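Local atomic coordinates of DotU family type IV/VI secretion system protein (Acinetobacter baumannii, PDB entry 6Y4R), a protein that is the cytoplasmic domain of TssL, a DotU-family component of the type VI secretion system, and probably contributes to assembly of its membrane-anchored complex. Residues E32-L37 / S88-S93. Residues are numbered along the deposited sequence; the frame is centred on the assembly and turned at random.
Sequences EKILDL and SPLQLS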
loop_
_atom_site.group_PDB
_atom_site.type_symbol
_atom_site.label_atom_id
_atom_site.label_comp_id
_atom_site.label_asym_id
_atom_site.label_seq_id
_atom_site.Cartn_x
_atom_site.Cartn_y
_atom_site.Cartn_z
ATOM N N GLU A 32 -15.452 -4.697 1.537
ATOM C CA GLU A 32 -16.143 -4.043 0.430
ATOM C C GLU A 32 -15.969 -2.529 0.476
ATOM O O GLU A 32 -16.052 -1.870 -0.566
ATOM C CB GLU A 32 -17.627 -4.451 0.438
ATOM C CG GLU A 32 -18.651 -3.535 -0.293
ATOM C CD GLU A 32 -18.264 -3.124 -1.727
ATOM O OE1 GLU A 32 -18.274 -1.903 -2.010
ATOM O OE2 GLU A 32 -17.942 -4.001 -2.566
ATOM N N LYS A 33 -15.685 -1.963 1.648
ATOM C CA LYS A 33 -15.400 -0.534 1.702
ATOM C C LYS A 33 -14.049 -0.225 1.066
ATOM O O LYS A 33 -13.913 0.777 0.351
ATOM C CB LYS A 33 -15.470 -0.044 3.150
ATOM C CG LYS A 33 -15.487 1.451 3.299
ATOM C CD LYS A 33 -15.078 1.862 4.707
ATOM C CE LYS A 33 -16.102 1.342 5.743
ATOM N NZ LYS A 33 -15.886 1.876 7.135
ATOM N N ILE A 34 -13.061 -1.112 1.266
ATOM C CA ILE A 34 -11.751 -0.994 0.611
ATOM C C ILE A 34 -11.883 -1.139 -0.905
ATOM O O ILE A 34 -11.286 -0.373 -1.675
ATOM C CB ILE A 34 -10.777 -2.054 1.172
ATOM C CG1 ILE A 34 -10.593 -1.913 2.698
ATOM C CG2 ILE A 34 -9.437 -2.035 0.405
ATOM C CD1 ILE A 34 -9.904 -0.648 3.134
ATOM N N LEU A 35 -12.653 -2.140 -1.360
ATOM C CA LEU A 35 -12.806 -2.338 -2.801
ATOM C C LEU A 35 -13.487 -1.148 -3.460
ATOM O O LEU A 35 -13.105 -0.742 -4.562
ATOM C CB LEU A 35 -13.590 -3.619 -3.096
ATOM C CG LEU A 35 -12.980 -4.945 -2.642
ATOM C CD1 LEU A 35 -14.014 -6.082 -2.745
ATOM C CD2 LEU A 35 -11.723 -5.244 -3.442
ATOM N N ASP A 36 -14.471 -0.547 -2.792
ATOM C CA ASP A 36 -15.130 0.605 -3.394
ATOM C C ASP A 36 -14.241 1.839 -3.334
ATOM O O ASP A 36 -14.324 2.698 -4.217
ATOM C CB ASP A 36 -16.476 0.870 -2.715
ATOM C CG ASP A 36 -17.328 1.881 -3.474
ATOM O OD1 ASP A 36 -17.158 2.009 -4.708
ATOM O OD2 ASP A 36 -18.168 2.552 -2.835
ATOM N N LEU A 37 -13.348 1.922 -2.343
ATOM C CA LEU A 37 -12.431 3.051 -2.296
ATOM C C LEU A 37 -11.358 2.937 -3.352
ATOM O O LEU A 37 -10.836 3.965 -3.800
ATOM C CB LEU A 37 -11.725 3.152 -0.950
ATOM C CG LEU A 37 -12.491 3.565 0.291
ATOM C CD1 LEU A 37 -11.572 3.284 1.475
ATOM C CD2 LEU A 37 -12.964 5.016 0.229
ATOM N N SER A 88 -9.456 -14.635 1.056
ATOM C CA SER A 88 -8.951 -14.051 -0.181
ATOM C C SER A 88 -8.277 -12.732 0.142
ATOM O O SER A 88 -8.949 -11.699 0.219
ATOM C CB SER A 88 -10.061 -13.827 -1.204
ATOM O OG SER A 88 -9.473 -13.546 -2.466
ATOM N N PRO A 89 -6.972 -12.707 0.315
ATOM C CA PRO A 89 -6.296 -11.416 0.450
ATOM C C PRO A 89 -6.353 -10.660 -0.862
ATOM O O PRO A 89 -6.446 -11.249 -1.941
ATOM C CB PRO A 89 -4.864 -11.781 0.856
ATOM C CG PRO A 89 -4.891 -13.261 1.162
ATOM C CD PRO A 89 -6.099 -13.861 0.537
ATOM N N LEU A 90 -6.337 -9.328 -0.759
ATOM C CA LEU A 90 -6.585 -8.490 -1.939
ATOM C C LEU A 90 -5.453 -8.583 -2.959
ATOM O O LEU A 90 -5.665 -8.342 -4.158
ATOM C CB LEU A 90 -6.780 -7.038 -1.531
ATOM C CG LEU A 90 -8.025 -6.784 -0.696
ATOM C CD1 LEU A 90 -8.209 -5.283 -0.370
ATOM C CD2 LEU A 90 -9.236 -7.363 -1.401
ATOM N N GLN A 91 -4.245 -8.923 -2.508
ATOM C CA GLN A 91 -3.171 -9.183 -3.454
ATOM C C GLN A 91 -3.514 -10.359 -4.338
ATOM O O GLN A 91 -3.267 -10.326 -5.549
ATOM C CB GLN A 91 -1.859 -9.452 -2.723
ATOM C CG GLN A 91 -1.008 -8.221 -2.452
ATOM C CD GLN A 91 -0.321 -7.713 -3.733
ATOM O OE1 GLN A 91 0.258 -8.489 -4.503
ATOM N NE2 GLN A 91 -0.381 -6.407 -3.952
ATOM N N LEU A 92 -4.168 -11.369 -3.765
ATOM C CA LEU A 92 -4.485 -12.583 -4.507
ATOM C C LEU A 92 -5.777 -12.407 -5.287
ATOM O O LEU A 92 -5.886 -12.851 -6.438
ATOM C CB LEU A 92 -4.610 -13.746 -3.520
ATOM C CG LEU A 92 -4.998 -15.134 -4.010
ATOM C CD1 LEU A 92 -3.818 -15.760 -4.722
ATOM C CD2 LEU A 92 -5.458 -16.021 -2.883
ATOM N N SER A 93 -6.724 -11.669 -4.703
ATOM C CA SER A 93 -8.009 -11.440 -5.355
ATOM C C SER A 93 -7.870 -10.490 -6.540
ATOM O O SER A 93 -8.362 -10.788 -7.637
ATOM C CB SER A 93 -9.032 -10.941 -4.318
ATOM O OG SER A 93 -10.257 -10.515 -4.896
#
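Leu90 reaches from the first turn of helix 90-95 to Ile34 and Leu35 on helix 27-47, and its two methyls meet different residues. Leu90 CD1 meets Ile34 CG2 at 3.6 Å. Leu90 CD2 meets Leu35 CD2 at 3.9 Å. Both contacts are apolar, and no hydrogen bond links the two segments. Ile34 offers its branch methyl CG2, which a chi1 of -58° sets anti to the backbone N, with CG1 beside that N. Ile34 CD1 lies farther from Leu90. Leu35 does not start out pointing at Leu90, but its end lies nearer and brings CD2 across. The backbones stay well apart, with Leu35 CA and Leu90 CA 8.8 Å from each other. The contact is made by side-chain ends, which meet at an angle.

Pro89 is the N-cap residue of the short helix, and its O accepts a 2.8 Å bond from Ser93 N.

At this helix start, Leu90 N hydrogen-bonds to OD1 and Gln91 N to OD2 of Asp67, on helix 52-71. Arg31 NH2, on helix 27-47, hydrogen-bonds to Ser88 O, and its side chain touches Leu90. Leu90 thus packs helix 90-95 against helix 27-47, where Ile34 also touches Phe62 of helix 52-71 and Leu14 of helix 9-19.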